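PDB 5M2Y: TssK C from Escherichia coli, which is the C-terminal domain of a type VI secretion baseplate protein and probably attaches the baseplate to the membrane complex. Local coordinates for residues D29-V34 with R73-V78; K46-C51 with Q89-D94; V65-V70 with R101-A106. All blocks are in the same frame, centred on the assembly; numbering follows the deposited sequence.

Contact 1 of 3, residues D29-V34 with R73-V78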
ATOM      1  N   ASP A  29       0.998 -11.276  -0.497  1.00 23.40           N
ATOM      2  CA  ASP A  29      -0.136 -10.399  -0.750  1.00 21.77           C
ATOM      3  C   ASP A  29       0.010  -9.245   0.214  1.00 23.63           C
ATOM      4  O   ASP A  29       0.476  -9.434   1.336  1.00 22.86           O
ATOM      5  CB  ASP A  29      -1.455 -11.130  -0.566  1.00 23.51           C
ATOM      6  CG  ASP A  29      -1.621 -12.281  -1.540  1.00 33.43           C
ATOM      7  OD1 ASP A  29      -1.552 -12.034  -2.780  1.00 33.32           O
ATOM      8  OD2 ASP A  29      -1.864 -13.416  -1.076  1.00 39.70           O
ATOM      9  N   PHE A  30      -0.337  -8.045  -0.241  1.00 18.48           N
ATOM     10  CA  PHE A  30      -0.136  -6.817   0.515  1.00 17.37           C
ATOM     11  C   PHE A  30      -1.408  -6.150   0.992  1.00 20.43           C
ATOM     12  O   PHE A  30      -2.437  -6.211   0.329  1.00 19.36           O
ATOM     13  CB  PHE A  30       0.675  -5.836  -0.336  1.00 18.91           C
ATOM     14  CG  PHE A  30       2.047  -6.325  -0.736  1.00 20.42           C
ATOM     15  CD1 PHE A  30       2.219  -7.117  -1.861  1.00 23.86           C
ATOM     16  CD2 PHE A  30       3.165  -5.971  -0.003  1.00 22.38           C
ATOM     17  CE1 PHE A  30       3.475  -7.571  -2.227  1.00 25.02           C
ATOM     18  CE2 PHE A  30       4.429  -6.429  -0.375  1.00 25.50           C
ATOM     19  CZ  PHE A  30       4.574  -7.215  -1.494  1.00 24.14           C
ATOM     20  N   TRP A  31      -1.314  -5.498   2.155  1.00 18.04           N
ATOM     21  CA  TRP A  31      -2.405  -4.740   2.762  1.00 18.51           C
ATOM     22  C   TRP A  31      -1.903  -3.434   3.319  1.00 20.85           C
ATOM     23  O   TRP A  31      -0.806  -3.364   3.872  1.00 20.18           O
ATOM     24  CB  TRP A  31      -3.055  -5.493   3.932  1.00 18.17           C
ATOM     25  CG  TRP A  31      -3.987  -6.576   3.535  1.00 20.19           C
ATOM     26  CD1 TRP A  31      -5.345  -6.515   3.467  1.00 22.60           C
ATOM     27  CD2 TRP A  31      -3.623  -7.916   3.200  1.00 20.09           C
ATOM     28  NE1 TRP A  31      -5.855  -7.729   3.081  1.00 22.50           N
ATOM     29  CE2 TRP A  31      -4.816  -8.607   2.898  1.00 24.28           C
ATOM     30  CE3 TRP A  31      -2.406  -8.602   3.117  1.00 22.02           C
ATOM     31  CZ2 TRP A  31      -4.812  -9.942   2.495  1.00 24.14           C
ATOM     32  CZ3 TRP A  31      -2.404  -9.917   2.724  1.00 24.05           C
ATOM     33  CH2 TRP A  31      -3.595 -10.587   2.448  1.00 24.93           C
ATOM     34  N   LEU A  32      -2.752  -2.423   3.232  1.00 17.50           N
ATOM     35  CA  LEU A  32      -2.507  -1.117   3.818  1.00 16.78           C
ATOM     36  C   LEU A  32      -3.400  -0.932   5.042  1.00 19.94           C
ATOM     37  O   LEU A  32      -4.576  -1.300   5.022  1.00 19.90           O
ATOM     38  CB  LEU A  32      -2.798  -0.005   2.794  1.00 16.49           C
ATOM     39  CG  LEU A  32      -1.785   0.215   1.676  1.00 20.17           C
ATOM     40  CD1 LEU A  32      -2.343   1.159   0.620  1.00 19.66           C
ATOM     41  CD2 LEU A  32      -0.440   0.717   2.228  1.00 22.34           C
ATOM     42  N   SER A  33      -2.820  -0.392   6.108  1.00 16.50           N
ATOM     43  CA  SER A  33      -3.549  -0.043   7.333  1.00 16.00           C
ATOM     44  C   SER A  33      -3.506   1.483   7.366  1.00 19.83           C
ATOM     45  O   SER A  33      -2.431   2.059   7.217  1.00 20.58           O
ATOM     46  CB  SER A  33      -2.887  -0.652   8.564  1.00 19.50           C
ATOM     47  OG  SER A  33      -3.380  -0.085   9.761  1.00 25.79           O
ATOM     48  N   VAL A  34      -4.679   2.121   7.411  1.00 15.77           N
ATOM     49  CA  VAL A  34      -4.792   3.575   7.289  1.00 15.76           C
ATOM     50  C   VAL A  34      -5.519   4.226   8.456  1.00 19.29           C
ATOM     51  O   VAL A  34      -6.582   3.772   8.854  1.00 18.02           O
ATOM     52  CB  VAL A  34      -5.499   3.952   5.950  1.00 19.46           C
ATOM     53  CG1 VAL A  34      -5.423   5.449   5.663  1.00 19.43           C
ATOM     54  CG2 VAL A  34      -4.956   3.143   4.774  1.00 18.94           C
ATOM     55  N   ARG A  73      -8.808  -2.369  -2.329  1.00 14.91           N
ATOM     56  CA  ARG A  73     -10.124  -2.832  -1.895  1.00 14.29           C
ATOM     57  C   ARG A  73     -10.271  -2.771  -0.386  1.00 17.98           C
ATOM     58  O   ARG A  73      -9.426  -3.325   0.323  1.00 17.16           O
ATOM     59  CB  ARG A  73     -10.390  -4.269  -2.352  1.00 14.58           C
ATOM     60  CG  ARG A  73     -10.212  -4.515  -3.823  1.00 20.74           C
ATOM     61  CD  ARG A  73     -10.852  -5.822  -4.236  1.00 25.65           C
ATOM     62  NE  ARG A  73     -10.526  -6.176  -5.617  1.00 28.33           N
ATOM     63  CZ  ARG A  73     -11.247  -5.798  -6.661  1.00 36.45           C
ATOM     64  NH1 ARG A  73     -12.342  -5.078  -6.506  1.00 24.38           N
ATOM     65  NH2 ARG A  73     -10.868  -6.164  -7.882  1.00 21.78           N
ATOM     66  N   PRO A  74     -11.363  -2.161   0.131  1.00 15.41           N
ATOM     67  CA  PRO A  74     -11.554  -2.160   1.583  1.00 15.23           C
ATOM     68  C   PRO A  74     -11.845  -3.584   2.051  1.00 19.94           C
ATOM     69  O   PRO A  74     -12.528  -4.337   1.360  1.00 19.66           O
ATOM     70  CB  PRO A  74     -12.741  -1.220   1.788  1.00 17.22           C
ATOM     71  CG  PRO A  74     -13.498  -1.288   0.542  1.00 22.29           C
ATOM     72  CD  PRO A  74     -12.482  -1.474  -0.550  1.00 17.50           C
ATOM     73  N   VAL A  75     -11.247  -3.967   3.174  1.00 15.90           N
ATOM     74  CA  VAL A  75     -11.419  -5.303   3.737  1.00 15.30           C
ATOM     75  C   VAL A  75     -11.933  -5.183   5.169  1.00 19.68           C
ATOM     76  O   VAL A  75     -11.713  -4.161   5.835  1.00 19.12           O
ATOM     77  CB  VAL A  75     -10.152  -6.193   3.664  1.00 18.54           C
ATOM     78  CG1 VAL A  75      -9.755  -6.505   2.224  1.00 18.51           C
ATOM     79  CG2 VAL A  75      -8.991  -5.547   4.398  1.00 18.16           C
ATOM     80  N   THR A  76     -12.625  -6.229   5.638  1.00 16.62           N
ATOM     81  CA  THR A  76     -13.135  -6.263   7.010  1.00 16.56           C
ATOM     82  C   THR A  76     -11.966  -6.429   7.994  1.00 20.89           C
ATOM     83  O   THR A  76     -11.973  -5.820   9.062  1.00 21.14           O
ATOM     84  CB  THR A  76     -14.186  -7.363   7.172  1.00 20.46           C
ATOM     85  OG1 THR A  76     -13.617  -8.603   6.783  1.00 19.60           O
ATOM     86  CG2 THR A  76     -15.440  -7.116   6.354  1.00 16.90           C
ATOM     87  N   HIS A  77     -10.956  -7.236   7.605  1.00 17.91           N
ATOM     88  CA  HIS A  77      -9.759  -7.525   8.393  1.00 17.65           C
ATOM     89  C   HIS A  77      -8.663  -8.129   7.537  1.00 22.30           C
ATOM     90  O   HIS A  77      -8.940  -8.717   6.490  1.00 21.14           O
ATOM     91  CB  HIS A  77     -10.076  -8.479   9.562  1.00 18.67           C
ATOM     92  CG  HIS A  77     -10.780  -9.741   9.174  1.00 22.25           C
ATOM     93  ND1 HIS A  77     -10.288 -10.980   9.510  1.00 24.39           N
ATOM     94  CD2 HIS A  77     -11.948  -9.912   8.519  1.00 23.66           C
ATOM     95  CE1 HIS A  77     -11.156 -11.863   9.047  1.00 23.56           C
ATOM     96  NE2 HIS A  77     -12.170 -11.262   8.443  1.00 24.06           N
ATOM     97  N   VAL A  78      -7.416  -7.986   8.011  1.00 20.78           N
ATOM     98  CA  VAL A  78      -6.227  -8.566   7.402  1.00 20.96           C
ATOM     99  C   VAL A  78      -6.186 -10.027   7.905  1.00 27.00           C
ATOM    100  O   VAL A  78      -6.367 -10.264   9.105  1.00 26.56           O
ATOM    101  CB  VAL A  78      -4.951  -7.744   7.727  1.00 24.54           C
ATOM    102  CG1 VAL A  78      -3.680  -8.438   7.239  1.00 24.44           C
ATOM    103  CG2 VAL A  78      -5.053  -6.335   7.158  1.00 24.13           C
TER
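With its CG placed beside the backbone N (chi1 -78°), Trp31 swings its indole toward Val75 and Val78, and Val78, whose CG1 stands anti to its own N (chi1 173°), sets both methyls against that indole. The setting is one face of the domain's antiparallel sheet: Trp31 sits on strand 28-35, Val75 on edge strand 70-75, and strand 89-95 runs between them, pairing with both. Trp31 therefore spans the middle strand, resting on Ala92, and meets the loop that follows the edge strand. Val78 CG1 lies over the face of the pyrrole part of the indole, a CH-pi contact 4.2 Å from the ring centroid and 18° off the ring normal. Its other methyl, Val78 CG2, comes 3.7 Å from Trp31 CD1 and lies 3.9 Å from Trp31 CB. Val75 approaches differently, at about a right angle to the Trp31 side chain and near the ring plane. Pro79 and Val127 also touch the indole, and Tyr90 touches Val78. The edge contact falls on the nitrogen-bearing side of the indole, with Val75 CG2 3.9 Å from Trp31 CD1 and 4.0 Å from Trp31 NE1.

Contact 2 of 3, residues K46-C51 with Q89-D94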
ATOM      1  N   LYS A  46     -13.623   6.590   0.085  1.00 18.13           N
ATOM      2  CA  LYS A  46     -12.768   7.463  -0.725  1.00 16.68           C
ATOM      3  C   LYS A  46     -11.313   7.049  -0.892  1.00 18.86           C
ATOM      4  O   LYS A  46     -10.762   7.292  -1.965  1.00 17.94           O
ATOM      5  CB  LYS A  46     -12.832   8.882  -0.159  1.00 18.70           C
ATOM      6  CG  LYS A  46     -14.216   9.511  -0.243  1.00 22.80           C
ATOM      7  CD  LYS A  46     -14.144  10.955   0.196  1.00 25.24           C
ATOM      8  CE  LYS A  46     -15.476  11.658   0.227  1.00 31.81           C
ATOM      9  NZ  LYS A  46     -15.306  13.017   0.775  1.00 36.07           N
ATOM     10  N   PHE A  47     -10.690   6.446   0.140  1.00 14.74           N
ATOM     11  CA  PHE A  47      -9.284   6.015   0.067  1.00 13.99           C
ATOM     12  C   PHE A  47      -8.964   5.178  -1.192  1.00 17.45           C
ATOM     13  O   PHE A  47      -7.961   5.491  -1.833  1.00 16.52           O
ATOM     14  CB  PHE A  47      -8.823   5.297   1.343  1.00 15.00           C
ATOM     15  CG  PHE A  47      -7.343   5.014   1.383  1.00 15.18           C
ATOM     16  CD1 PHE A  47      -6.436   5.992   1.777  1.00 17.03           C
ATOM     17  CD2 PHE A  47      -6.853   3.771   1.030  1.00 16.38           C
ATOM     18  CE1 PHE A  47      -5.058   5.726   1.805  1.00 17.26           C
ATOM     19  CE2 PHE A  47      -5.477   3.509   1.054  1.00 18.73           C
ATOM     20  CZ  PHE A  47      -4.593   4.484   1.450  1.00 16.68           C
ATOM     21  N   PRO A  48      -9.786   4.180  -1.622  1.00 15.23           N
ATOM     22  CA  PRO A  48      -9.439   3.417  -2.842  1.00 15.36           C
ATOM     23  C   PRO A  48      -9.336   4.253  -4.125  1.00 19.48           C
ATOM     24  O   PRO A  48      -8.685   3.831  -5.075  1.00 19.21           O
ATOM     25  CB  PRO A  48     -10.567   2.391  -2.943  1.00 17.15           C
ATOM     26  CG  PRO A  48     -11.050   2.234  -1.532  1.00 20.80           C
ATOM     27  CD  PRO A  48     -10.993   3.615  -0.983  1.00 16.71           C
ATOM     28  N   GLN A  49      -9.993   5.425  -4.155  1.00 17.38           N
ATOM     29  CA  GLN A  49      -9.959   6.341  -5.299  1.00 17.71           C
ATOM     30  C   GLN A  49      -8.963   7.472  -5.130  1.00 21.12           C
ATOM     31  O   GLN A  49      -8.487   8.001  -6.124  1.00 21.56           O
ATOM     32  CB  GLN A  49     -11.353   6.890  -5.595  1.00 19.75           C
ATOM     33  CG  GLN A  49     -12.246   5.821  -6.190  1.00 28.64           C
ATOM     34  CD  GLN A  49     -13.522   6.349  -6.761  1.00 44.35           C
ATOM     35  OE1 GLN A  49     -14.401   6.776  -6.025  1.00 38.20           O
ATOM     36  NE2 GLN A  49     -13.657   6.296  -8.082  1.00 33.55           N
ATOM     37  N   LEU A  50      -8.642   7.841  -3.886  1.00 16.53           N
ATOM     38  CA  LEU A  50      -7.695   8.914  -3.597  1.00 15.65           C
ATOM     39  C   LEU A  50      -6.244   8.446  -3.580  1.00 18.79           C
ATOM     40  O   LEU A  50      -5.384   9.145  -4.102  1.00 17.73           O
ATOM     41  CB  LEU A  50      -8.040   9.625  -2.289  1.00 15.78           C
ATOM     42  CG  LEU A  50      -9.307  10.475  -2.318  1.00 20.38           C
ATOM     43  CD1 LEU A  50      -9.708  10.893  -0.943  1.00 21.31           C
ATOM     44  CD2 LEU A  50      -9.132  11.706  -3.193  1.00 22.63           C
ATOM     45  N   CYS A  51      -5.980   7.276  -2.983  1.00 15.76           N
ATOM     46  CA  CYS A  51      -4.631   6.738  -2.915  1.00 15.22           C
ATOM     47  C   CYS A  51      -4.252   6.133  -4.246  1.00 18.60           C
ATOM     48  O   CYS A  51      -5.011   5.339  -4.796  1.00 18.14           O
ATOM     49  CB  CYS A  51      -4.501   5.728  -1.776  1.00 14.93           C
ATOM     50  SG  CYS A  51      -2.845   5.033  -1.594  1.00 19.09           S
ATOM     51  N   GLN A  89      -8.565   1.717   9.139  1.00 19.01           N
ATOM     52  CA  GLN A  89      -9.256   1.114   8.016  1.00 17.85           C
ATOM     53  C   GLN A  89      -8.236   0.291   7.271  1.00 19.94           C
ATOM     54  O   GLN A  89      -7.099   0.732   7.108  1.00 18.98           O
ATOM     55  CB  GLN A  89      -9.835   2.192   7.111  1.00 18.86           C
ATOM     56  CG  GLN A  89     -11.005   2.944   7.740  1.00 23.29           C
ATOM     57  CD  GLN A  89     -12.236   2.104   7.984  1.00 31.01           C
ATOM     58  OE1 GLN A  89     -12.535   1.149   7.253  1.00 23.03           O
ATOM     59  NE2 GLN A  89     -13.030   2.502   8.963  1.00 27.49           N
ATOM     60  N   TYR A  90      -8.630  -0.921   6.864  1.00 15.77           N
ATOM     61  CA  TYR A  90      -7.739  -1.850   6.179  1.00 15.08           C
ATOM     62  C   TYR A  90      -8.124  -2.040   4.736  1.00 17.56           C
ATOM     63  O   TYR A  90      -9.304  -2.008   4.396  1.00 16.94           O
ATOM     64  CB  TYR A  90      -7.629  -3.178   6.941  1.00 16.24           C
ATOM     65  CG  TYR A  90      -7.097  -2.979   8.349  1.00 18.00           C
ATOM     66  CD1 TYR A  90      -7.943  -2.631   9.392  1.00 20.53           C
ATOM     67  CD2 TYR A  90      -5.745  -3.074   8.615  1.00 18.85           C
ATOM     68  CE1 TYR A  90      -7.452  -2.396  10.676  1.00 21.56           C
ATOM     69  CE2 TYR A  90      -5.242  -2.841   9.892  1.00 19.80           C
ATOM     70  CZ  TYR A  90      -6.099  -2.505  10.921  1.00 26.26           C
ATOM     71  OH  TYR A  90      -5.608  -2.261  12.184  1.00 26.80           O
ATOM     72  N   PHE A  91      -7.111  -2.158   3.881  1.00 13.99           N
ATOM     73  CA  PHE A  91      -7.310  -2.309   2.449  1.00 13.65           C
ATOM     74  C   PHE A  91      -6.353  -3.312   1.861  1.00 18.85           C
ATOM     75  O   PHE A  91      -5.184  -3.318   2.209  1.00 19.42           O
ATOM     76  CB  PHE A  91      -7.112  -0.968   1.726  1.00 14.74           C
ATOM     77  CG  PHE A  91      -7.948   0.178   2.241  1.00 14.74           C
ATOM     78  CD1 PHE A  91      -7.515   0.950   3.305  1.00 16.26           C
ATOM     79  CD2 PHE A  91      -9.172   0.486   1.659  1.00 15.26           C
ATOM     80  CE1 PHE A  91      -8.313   1.988   3.805  1.00 16.60           C
ATOM     81  CE2 PHE A  91      -9.965   1.532   2.159  1.00 17.59           C
ATOM     82  CZ  PHE A  91      -9.532   2.277   3.231  1.00 15.47           C
ATOM     83  N   ALA A  92      -6.841  -4.139   0.960  1.00 15.31           N
ATOM     84  CA  ALA A  92      -5.989  -5.076   0.255  1.00 15.20           C
ATOM     85  C   ALA A  92      -5.517  -4.447  -1.027  1.00 17.41           C
ATOM     86  O   ALA A  92      -6.245  -3.681  -1.645  1.00 16.92           O
ATOM     87  CB  ALA A  92      -6.765  -6.332  -0.080  1.00 16.39           C
ATOM     88  N   LEU A  93      -4.285  -4.771  -1.426  1.00 14.69           N
ATOM     89  CA  LEU A  93      -3.780  -4.350  -2.719  1.00 14.66           C
ATOM     90  C   LEU A  93      -4.025  -5.520  -3.672  1.00 18.46           C
ATOM     91  O   LEU A  93      -3.427  -6.582  -3.526  1.00 18.49           O
ATOM     92  CB  LEU A  93      -2.296  -3.996  -2.673  1.00 15.00           C
ATOM     93  CG  LEU A  93      -1.866  -2.846  -1.764  1.00 19.57           C
ATOM     94  CD1 LEU A  93      -0.390  -2.579  -1.952  1.00 20.08           C
ATOM     95  CD2 LEU A  93      -2.675  -1.566  -2.034  1.00 22.37           C
ATOM     96  N   ASP A  94      -4.979  -5.343  -4.583  1.00 15.63           N
ATOM     97  CA  ASP A  94      -5.305  -6.352  -5.581  1.00 15.66           C
ATOM     98  C   ASP A  94      -4.406  -5.992  -6.765  1.00 20.07           C
ATOM     99  O   ASP A  94      -4.701  -5.074  -7.530  1.00 19.94           O
ATOM    100  CB  ASP A  94      -6.801  -6.317  -5.949  1.00 17.08           C
ATOM    101  CG  ASP A  94      -7.256  -7.479  -6.820  1.00 26.15           C
ATOM    102  OD1 ASP A  94      -6.396  -8.244  -7.294  1.00 27.39           O
ATOM    103  OD2 ASP A  94      -8.473  -7.593  -7.063  1.00 28.67           O
TER
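Phe47 leaves helix 40-50 and Phe91 rises from strand 89-95, and their rings meet where the helix packs on one face of the antiparallel sheet. The contact can be followed along Phe47. Its CB starts above the rim of the other ring, over Phe91 CZ at 3.6 Å. Because CG is anti to the backbone N (chi1 -172°), the ring then reaches forward over the sheet, and Phe47 CG comes near Phe91 CZ and CE1 together. Phe47 CD2 stands 3.5 Å above the Phe91 plane, over its centre; the nearest atom beneath it is Phe91 CE1, 3.6 Å away. Further out, Phe47 CE2 passes above Phe91 CD1. The planes are inclined at 34°, neither a parallel stack nor edge-to-face, and the centroids lie 4.7 Å apart. At the tip, Phe47 CZ has passed Phe91 and meets its own helix end, where Cys51 CB sits on the other side of the Phe47 plane from Phe91.

Pro48 adds a second grip at about a right angle to Phe91. Lacking an N-H, it belongs to a kink in the helix, where Lys46 O takes bonds from both Gln49 N and Leu50 N. Val34 touches both aromatic rings, and Ile72 of the edge strand touches Phe91 and Cys51, so this buried cluster ties the helix to three neighbouring strands. The proline ring meets one atom of the phenylalanine, with Pro48 CD and CG each 3.9 Å from Phe91 CE2.

Contact 3 of 3, residues V65-V70 with R101-A106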
ATOM      1  N   VAL A  65       4.591   9.524 -12.255  1.00 17.76           N
ATOM      2  CA  VAL A  65       4.062   8.412 -13.061  1.00 17.02           C
ATOM      3  C   VAL A  65       3.419   7.371 -12.141  1.00 20.51           C
ATOM      4  O   VAL A  65       3.999   7.037 -11.113  1.00 20.28           O
ATOM      5  CB  VAL A  65       5.109   7.803 -14.032  1.00 20.46           C
ATOM      6  CG1 VAL A  65       4.527   6.632 -14.815  1.00 20.11           C
ATOM      7  CG2 VAL A  65       5.615   8.863 -14.996  1.00 20.48           C
ATOM      8  N   ALA A  66       2.208   6.916 -12.486  1.00 16.77           N
ATOM      9  CA  ALA A  66       1.448   5.949 -11.701  1.00 16.11           C
ATOM     10  C   ALA A  66       1.686   4.533 -12.187  1.00 20.65           C
ATOM     11  O   ALA A  66       2.014   4.317 -13.355  1.00 22.25           O
ATOM     12  CB  ALA A  66      -0.037   6.261 -11.784  1.00 16.44           C
ATOM     13  N   LEU A  67       1.506   3.567 -11.279  1.00 16.45           N
ATOM     14  CA  LEU A  67       1.605   2.152 -11.600  1.00 16.13           C
ATOM     15  C   LEU A  67       0.181   1.657 -11.815  1.00 20.13           C
ATOM     16  O   LEU A  67      -0.636   1.732 -10.904  1.00 19.54           O
ATOM     17  CB  LEU A  67       2.305   1.360 -10.480  1.00 15.83           C
ATOM     18  CG  LEU A  67       2.372  -0.169 -10.667  1.00 19.99           C
ATOM     19  CD1 LEU A  67       3.280  -0.562 -11.831  1.00 20.65           C
ATOM     20  CD2 LEU A  67       2.815  -0.848  -9.398  1.00 20.95           C
ATOM     21  N   SER A  68      -0.125   1.197 -13.026  1.00 18.43           N
ATOM     22  CA  SER A  68      -1.458   0.683 -13.309  1.00 18.37           C
ATOM     23  C   SER A  68      -1.555  -0.773 -12.814  1.00 22.07           C
ATOM     24  O   SER A  68      -0.537  -1.408 -12.545  1.00 21.41           O
ATOM     25  CB  SER A  68      -1.777   0.792 -14.796  1.00 23.39           C
ATOM     26  OG  SER A  68      -0.970  -0.077 -15.560  1.00 33.73           O
ATOM     27  N   GLY A  69      -2.785  -1.254 -12.667  1.00 19.39           N
ATOM     28  CA  GLY A  69      -3.059  -2.612 -12.207  1.00 19.18           C
ATOM     29  C   GLY A  69      -3.066  -2.782 -10.700  1.00 22.10           C
ATOM     30  O   GLY A  69      -2.891  -3.897 -10.198  1.00 21.50           O
ATOM     31  N   VAL A  70      -3.254  -1.668  -9.968  1.00 18.71           N
ATOM     32  CA  VAL A  70      -3.329  -1.676  -8.518  1.00 17.92           C
ATOM     33  C   VAL A  70      -4.757  -1.294  -8.145  1.00 21.82           C
ATOM     34  O   VAL A  70      -5.195  -0.186  -8.448  1.00 22.49           O
ATOM     35  CB  VAL A  70      -2.281  -0.749  -7.865  1.00 21.37           C
ATOM     36  CG1 VAL A  70      -2.350  -0.817  -6.343  1.00 21.19           C
ATOM     37  CG2 VAL A  70      -0.880  -1.077  -8.354  1.00 21.31           C
ATOM     38  N   ARG A 101       5.042  -7.747 -10.282  1.00 26.37           N
ATOM     39  CA  ARG A 101       6.362  -7.947 -10.853  1.00 27.09           C
ATOM     40  C   ARG A 101       7.152  -6.636 -10.877  1.00 29.89           C
ATOM     41  O   ARG A 101       8.303  -6.640 -10.470  1.00 29.69           O
ATOM     42  CB  ARG A 101       6.248  -8.554 -12.273  1.00 29.31           C
ATOM     43  CG  ARG A 101       7.586  -8.849 -12.962  1.00 43.56           C
ATOM     44  CD  ARG A 101       7.398  -9.500 -14.322  1.00 57.39           C
ATOM     45  N   ALA A 102       6.528  -5.519 -11.321  1.00 25.32           N
ATOM     46  CA  ALA A 102       7.173  -4.202 -11.402  1.00 24.76           C
ATOM     47  C   ALA A 102       7.699  -3.731 -10.054  1.00 28.23           C
ATOM     48  O   ALA A 102       8.818  -3.245  -9.997  1.00 27.77           O
ATOM     49  CB  ALA A 102       6.219  -3.166 -11.991  1.00 24.98           C
ATOM     50  N   MET A 103       6.914  -3.901  -8.972  1.00 24.59           N
ATOM     51  CA  MET A 103       7.313  -3.493  -7.621  1.00 24.07           C
ATOM     52  C   MET A 103       8.412  -4.394  -7.059  1.00 28.72           C
ATOM     53  O   MET A 103       9.394  -3.886  -6.519  1.00 28.34           O
ATOM     54  CB  MET A 103       6.111  -3.481  -6.679  1.00 25.97           C
ATOM     55  CG  MET A 103       5.195  -2.323  -6.921  1.00 29.34           C
ATOM     56  SD  MET A 103       3.842  -2.288  -5.763  1.00 33.18           S
ATOM     57  CE  MET A 103       2.934  -3.606  -6.325  1.00 30.18           C
ATOM     58  N   LEU A 104       8.244  -5.718  -7.184  1.00 26.12           N
ATOM     59  CA  LEU A 104       9.211  -6.685  -6.684  1.00 26.77           C
ATOM     60  C   LEU A 104      10.557  -6.602  -7.412  1.00 31.80           C
ATOM     61  O   LEU A 104      11.593  -6.642  -6.753  1.00 31.83           O
ATOM     62  CB  LEU A 104       8.629  -8.105  -6.685  1.00 27.31           C
ATOM     63  CG  LEU A 104       7.432  -8.334  -5.743  1.00 31.60           C
ATOM     64  CD1 LEU A 104       6.672  -9.580  -6.107  1.00 32.12           C
ATOM     65  CD2 LEU A 104       7.871  -8.350  -4.264  1.00 34.40           C
ATOM     66  N   ASP A 105      10.538  -6.408  -8.741  1.00 29.67           N
ATOM     67  CA  ASP A 105      11.762  -6.269  -9.544  1.00 30.65           C
ATOM     68  C   ASP A 105      12.510  -4.978  -9.230  1.00 34.66           C
ATOM     69  O   ASP A 105      13.743  -4.978  -9.215  1.00 34.86           O
ATOM     70  CB  ASP A 105      11.461  -6.329 -11.047  1.00 33.21           C
ATOM     71  CG  ASP A 105      11.150  -7.711 -11.584  1.00 44.46           C
ATOM     72  OD1 ASP A 105      11.326  -8.701 -10.841  1.00 45.48           O
ATOM     73  OD2 ASP A 105      10.755  -7.805 -12.758  1.00 50.10           O
ATOM     74  N   ALA A 106      11.771  -3.882  -8.981  1.00 30.34           N
ATOM     75  CA  ALA A 106      12.353  -2.588  -8.641  1.00 29.94           C
ATOM     76  C   ALA A 106      12.829  -2.558  -7.192  1.00 33.10           C
ATOM     77  O   ALA A 106      13.674  -1.739  -6.834  1.00 33.08           O
ATOM     78  CB  ALA A 106      11.341  -1.487  -8.880  1.00 30.05           C
TER
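Leu67 pushes its forked end between Ala102 and Met103 on helix 97-106, and each methyl takes a different partner. Leu67 CD1 rests 3.9 Å from Ala102 CB, while Leu67 CD2 turns to the thioether chain and lies 3.7 Å from Met103 CG. The same CD2 methyl is 4.0 Å from Met103 SD and 4.1 Å from Met103 CE, which places it alongside three successive atoms of that chain. Two torsions explain the wrap: Leu67 extends toward the helix with CG anti to its backbone N (chi1 176°), and Met103, stretched from CA to SD, turns about its CG-SD bond (chi3 -72°), bringing CE round to the leucine methyl. The two side chains pass at a slant, and the interaction is wholly apolar.

Further out, Ala99, one turn earlier on the helix, also touches Leu67, so the leucine packs along two successive turns. Asp105 N bonds to Arg101 O at 2.8 Å and Ala106 N to Ala102 O at 3.2 Å, the usual helical pattern. In the fold, helix 97-106 belongs to the connection from strand 89-95 to strand 108-112, which four strands separate in the order of the antiparallel sheet; the loop carrying Leu67 joins the two outermost strands, 52-54 and 70-75. That loop has no regular structure here, yet its backbone is tethered: Val65 bonds to Ser55, Leu67 to Ala53, and Gly69, in a positive-phi conformation, to Ser96 just ahead of the helix. Met103 also packs on Leu95 and Leu19. Val70, beginning the edge strand, touches Leu95 and Ala99.

How the contacts relate
From the N terminus, the chain lays down the first segments of all three contacts, 29-34, 46-51 and 65-70, before returning through 73-78, 89-94 and 101-106 in the same order. None is nested within another; every pair crosses. Contact 1 closes a loop of 38 intervening residues, contact 2 one of 37 and contact 3 one of 30. Contacts 1 and 2 have centres about 8 Å apart and share the sheet: strand 89-95 pairs with strands 28-35 and 70-75, joined by backbone bonds such as Leu32 N to Phe91 O. Contact 3 lies farther off, about 18 Å from contact 1 between centres, and ties the long loop before strand 70-75 to helix 97-106.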